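Local coordinates for ESAT-6-like protein EsxO (Mycobacterium tuberculosis, PDB 3OGI), which is a small secreted protein of the WXG100 family, ESAT-6 subfamily, that probably acts as a heterodimer with a partner protein, at residues Thr55-Gly58 with Arg59-Val63; Ala26-Gln29 with Ala30-Asp34. One frame throughout, in Å; residues are numbered along the deposited sequence.

Contact 1: residues Thr55-Gly58 with Arg59-Val63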
loop_
_atom_site.group_PDB
_atom_site.type_symbol
_atom_site.label_atom_id
_atom_site.label_comp_id
_atom_site.label_asym_id
_atom_site.label_seq_id
_atom_site.Cartn_x
_atom_site.Cartn_y
_atom_site.Cartn_z
ATOM N N THR A 55 -11.444 4.352 -2.122
ATOM C CA THR A 55 -12.489 3.438 -1.687
ATOM C C THR A 55 -11.994 1.987 -1.677
ATOM O O THR A 55 -12.227 1.246 -0.724
ATOM C CB THR A 55 -13.773 3.568 -2.555
ATOM O OG1 THR A 55 -14.495 4.738 -2.162
ATOM C CG2 THR A 55 -14.690 2.348 -2.379
ATOM N N GLN A 56 -11.317 1.579 -2.739
ATOM C CA GLN A 56 -10.834 0.206 -2.816
ATOM C C GLN A 56 -9.749 -0.039 -1.781
ATOM O O GLN A 56 -9.717 -1.072 -1.128
ATOM C CB GLN A 56 -10.290 -0.096 -4.206
ATOM C CG GLN A 56 -11.180 -0.987 -5.029
ATOM C CD GLN A 56 -10.384 -1.759 -6.062
ATOM O OE1 GLN A 56 -9.402 -2.435 -5.735
ATOM N NE2 GLN A 56 -10.788 -1.647 -7.319
ATOM N N LEU A 57 -8.846 0.920 -1.656
ATOM C CA LEU A 57 -7.845 0.884 -0.620
ATOM C C LEU A 57 -8.557 0.625 0.707
ATOM O O LEU A 57 -8.258 -0.342 1.417
ATOM C CB LEU A 57 -7.127 2.228 -0.579
ATOM C CG LEU A 57 -5.834 2.234 0.208
ATOM C CD1 LEU A 57 -4.841 1.346 -0.491
ATOM C CD2 LEU A 57 -5.305 3.655 0.329
ATOM N N GLY A 58 -9.523 1.486 1.013
ATOM C CA GLY A 58 -10.303 1.368 2.228
ATOM C C GLY A 58 -10.848 -0.025 2.457
ATOM O O GLY A 58 -10.664 -0.586 3.530
ATOM N N ARG A 59 -11.508 -0.583 1.446
ATOM C CA ARG A 59 -12.169 -1.882 1.566
ATOM C C ARG A 59 -11.218 -2.928 2.086
ATOM O O ARG A 59 -11.558 -3.680 3.005
ATOM C CB ARG A 59 -12.720 -2.359 0.220
ATOM C CG ARG A 59 -13.910 -1.581 -0.299
ATOM C CD ARG A 59 -14.400 -2.152 -1.632
ATOM N NE ARG A 59 -15.288 -1.225 -2.336
ATOM C CZ ARG A 59 -16.610 -1.185 -2.183
ATOM N NH1 ARG A 59 -17.211 -2.024 -1.348
ATOM N NH2 ARG A 59 -17.335 -0.305 -2.869
ATOM N N ASN A 60 -10.027 -2.976 1.490
ATOM C CA ASN A 60 -9.056 -4.011 1.831
ATOM C C ASN A 60 -8.510 -3.877 3.243
ATOM O O ASN A 60 -8.409 -4.859 3.973
ATOM C CB ASN A 60 -7.931 -4.051 0.809
ATOM C CG ASN A 60 -8.409 -4.528 -0.541
ATOM O OD1 ASN A 60 -8.579 -5.726 -0.764
ATOM N ND2 ASN A 60 -8.646 -3.592 -1.447
ATOM N N PHE A 61 -8.169 -2.658 3.635
ATOM C CA PHE A 61 -7.779 -2.438 5.011
ATOM C C PHE A 61 -8.930 -2.821 5.916
ATOM O O PHE A 61 -8.728 -3.519 6.895
ATOM C CB PHE A 61 -7.372 -0.996 5.251
ATOM C CG PHE A 61 -5.956 -0.695 4.850
ATOM C CD1 PHE A 61 -4.899 -1.022 5.692
ATOM C CD2 PHE A 61 -5.680 -0.074 3.638
ATOM C CE1 PHE A 61 -3.605 -0.739 5.340
ATOM C CE2 PHE A 61 -4.388 0.215 3.280
ATOM C CZ PHE A 61 -3.340 -0.122 4.137
ATOM N N GLN A 62 -10.144 -2.393 5.583
ATOM C CA GLN A 62 -11.280 -2.725 6.433
ATOM C C GLN A 62 -11.425 -4.240 6.600
ATOM O O GLN A 62 -11.690 -4.727 7.703
ATOM C CB GLN A 62 -12.576 -2.083 5.933
ATOM C CG GLN A 62 -13.719 -2.130 6.947
ATOM C CD GLN A 62 -13.271 -1.761 8.369
ATOM O OE1 GLN A 62 -13.665 -2.408 9.346
ATOM N NE2 GLN A 62 -12.451 -0.713 8.487
ATOM N N VAL A 63 -11.217 -4.988 5.521
ATOM C CA VAL A 63 -11.265 -6.439 5.620
ATOM C C VAL A 63 -10.214 -6.952 6.594
ATOM O O VAL A 63 -10.476 -7.847 7.393
ATOM C CB VAL A 63 -11.041 -7.122 4.272
ATOM C CG1 VAL A 63 -10.678 -8.594 4.481
ATOM C CG2 VAL A 63 -12.260 -6.993 3.408
#
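Leu-57 and Phe-61 meet one turn apart on the inner side of helix 51-66, the second arm of a WXG100 helical hairpin, in a local i/i+4 contact. The two side chains run alongside each other toward helix 14-37. CG of Leu-57 lies in the plane of the Phe-61 ring, at its edge, 4.0 Å from CE2. Beyond them, Leu-57 rests on Ile-31 and the Phe-61 ring stacks on His-28, while apolar side chains of the partner protein pack against both.

Regular i to i+4 backbone bonds hold the turn. One carbonyl carries a second donor: Gln-56 O receives Asn-60 N at 3.3 Å and also Asn-60 ND2 at 2.8 Å. The amide nitrogen comes from above the carbonyl plane, on the opposite face from the backbone N-H, and this side-chain bond is bent, with an N-H...O angle of 132°. It fixes the rotation of the carboxamide, whose OD1 is hydrogen-bonded to a polar side chain of the partner protein.

On the exposed side, Arg-59 stretches out beside Thr-55. Having CG next to the backbone N (chi1 -70°) lays the chain back along the helix and brings NE to 3.6 Å from Thr-55 CG2, the methyl lying oblique to the guanidinium.

Contact 2: residues Ala26-Gln29 with Ala30-Asp34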
loop_
_atom_site.group_PDB
_atom_site.type_symbol
_atom_site.label_atom_id
_atom_site.label_comp_id
_atom_site.label_asym_id
_atom_site.label_seq_id
_atom_site.Cartn_x
_atom_site.Cartn_y
_atom_site.Cartn_z
ATOM N N ALA A 26 -2.994 3.010 11.124
ATOM C CA ALA A 26 -2.193 4.234 11.068
ATOM C C ALA A 26 -1.513 4.296 9.703
ATOM O O ALA A 26 -1.456 5.342 9.057
ATOM C CB ALA A 26 -1.155 4.296 12.204
ATOM N N GLU A 27 -1.022 3.157 9.248
ATOM C CA GLU A 27 -0.354 3.141 7.958
ATOM C C GLU A 27 -1.315 3.482 6.802
ATOM O O GLU A 27 -0.966 4.203 5.878
ATOM C CB GLU A 27 0.346 1.799 7.715
ATOM C CG GLU A 27 0.892 1.695 6.292
ATOM C CD GLU A 27 1.863 2.819 5.934
ATOM O OE1 GLU A 27 2.224 3.620 6.820
ATOM O OE2 GLU A 27 2.262 2.907 4.756
ATOM N N HIS A 28 -2.521 2.941 6.872
ATOM C CA HIS A 28 -3.582 3.251 5.931
ATOM C C HIS A 28 -3.856 4.757 5.916
ATOM O O HIS A 28 -4.002 5.377 4.857
ATOM C CB HIS A 28 -4.831 2.485 6.358
ATOM C CG HIS A 28 -6.076 2.883 5.639
ATOM N ND1 HIS A 28 -7.322 2.799 6.222
ATOM C CD2 HIS A 28 -6.277 3.348 4.383
ATOM C CE1 HIS A 28 -8.236 3.216 5.363
ATOM N NE2 HIS A 28 -7.629 3.552 4.239
ATOM N N GLN A 29 -3.922 5.348 7.098
ATOM C CA GLN A 29 -4.173 6.775 7.183
ATOM C C GLN A 29 -2.987 7.541 6.619
ATOM O O GLN A 29 -3.158 8.537 5.930
ATOM C CB GLN A 29 -4.478 7.182 8.619
ATOM C CG GLN A 29 -5.779 6.595 9.125
ATOM C CD GLN A 29 -5.869 6.554 10.661
ATOM O OE1 GLN A 29 -4.934 6.951 11.386
ATOM N NE2 GLN A 29 -7.002 6.070 11.156
ATOM N N ALA A 30 -1.785 7.052 6.894
ATOM C CA ALA A 30 -0.588 7.646 6.314
ATOM C C ALA A 30 -0.679 7.627 4.777
ATOM O O ALA A 30 -0.373 8.616 4.100
ATOM C CB ALA A 30 0.668 6.917 6.797
ATOM N N ILE A 31 -1.112 6.506 4.228
ATOM C CA ILE A 31 -1.264 6.403 2.779
ATOM C C ILE A 31 -2.285 7.403 2.227
ATOM O O ILE A 31 -2.023 8.087 1.247
ATOM C CB ILE A 31 -1.583 4.965 2.346
ATOM C CG1 ILE A 31 -0.334 4.085 2.537
ATOM C CG2 ILE A 31 -2.075 4.943 0.883
ATOM C CD1 ILE A 31 -0.618 2.602 2.547
ATOM N N VAL A 32 -3.434 7.519 2.870
ATOM C CA VAL A 32 -4.429 8.495 2.426
ATOM C C VAL A 32 -3.859 9.911 2.336
ATOM O O VAL A 32 -4.173 10.656 1.407
ATOM C CB VAL A 32 -5.658 8.511 3.342
ATOM C CG1 VAL A 32 -6.624 9.633 2.930
ATOM C CG2 VAL A 32 -6.332 7.149 3.329
ATOM N N ARG A 33 -3.030 10.284 3.304
ATOM C CA ARG A 33 -2.403 11.597 3.278
ATOM C C ARG A 33 -1.583 11.749 2.007
ATOM O O ARG A 33 -1.658 12.772 1.338
ATOM C CB ARG A 33 -1.522 11.822 4.504
ATOM C CG ARG A 33 -2.161 12.656 5.617
ATOM C CD ARG A 33 -1.348 12.551 6.912
ATOM N NE ARG A 33 -2.008 11.676 7.872
ATOM C CZ ARG A 33 -1.408 10.728 8.582
ATOM N NH1 ARG A 33 -0.104 10.516 8.477
ATOM N NH2 ARG A 33 -2.126 10.003 9.420
ATOM N N ASP A 34 -0.822 10.728 1.645
ATOM C CA ASP A 34 0.007 10.846 0.456
ATOM C C ASP A 34 -0.810 10.911 -0.844
ATOM O O ASP A 34 -0.486 11.684 -1.759
ATOM C CB ASP A 34 1.063 9.746 0.409
ATOM C CG ASP A 34 2.333 10.140 1.139
ATOM O OD1 ASP A 34 2.604 11.355 1.263
ATOM O OD2 ASP A 34 3.064 9.238 1.589
HETATM O O HOH W 1 -0.741 7.565 10.503
#
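Glu-27 and Ile-31, His-28 and Val-32, and Gln-29 and Arg-33 form successive i/i+4 pairs on helix 14-37, the first arm of the WXG100 helical hairpin. Four backbone bonds, from Ala-30 N to Ala-26 O through Arg-33 N to Gln-29 O, carry the helix through this stretch.

On the flank that meets the partner protein, the Glu-27 side chain leaves with CG anti to the backbone N (chi1 172°) and then bends at chi2 (57°), which swings the carboxylate forward along the helix. OE1 comes to 3.6 Å from Ala-30 CB, while OE2 lies 3.6 Å from Ile-31 CG1, so the acid group rests against aliphatic carbon on the next turn. OE2 is also hydrogen-bonded across the interface to a polar side chain of the other protein.

His-28 crosses Val-32 at a slant, with CG2 of Val-32 3.9 Å from both CD2 and NE2 of the imidazole. The ring's ND1 is hydrogen-bonded to Glu-25, and the ring also stacks on Phe-61 of helix 51-66, two interactions that limit its rotation.

The exposed flank belongs to Arg-33, whose chain bends at chi3 (-104°) and brings the guanidinium back over the preceding turn. One face covers the backbone at Gln-29 and Ala-30, and NH2 approaches Gln-29 CB at 3.8 Å. A water at the edge of this group, in its plane, ties it to the backbone, accepting from Arg-33 NH2 at 3.0 Å and donating to Ala-26 O at 2.7 Å.

Contacts 1 and 2 sit on consecutive helices of the hairpin, their centres about 12 Å apart and on opposite sides of the chain's centre, and their inward side chains pack directly against one another. Leu-57 CD2 of contact 1 touches Ile-31 CG2 of contact 2 at 3.5 Å, and Phe-61 CD2 lies 3.6 Å from His-28 CD2 where the two rings stack. CA of Gly-58 lies 4.0 Å from His-28 NE2, and Phe-61 CZ reaches Ile-31 CD1 at 4.2 Å. Residues of both contacts also meet the partner protein, joining the hairpin's own interior to the interface between the two chains.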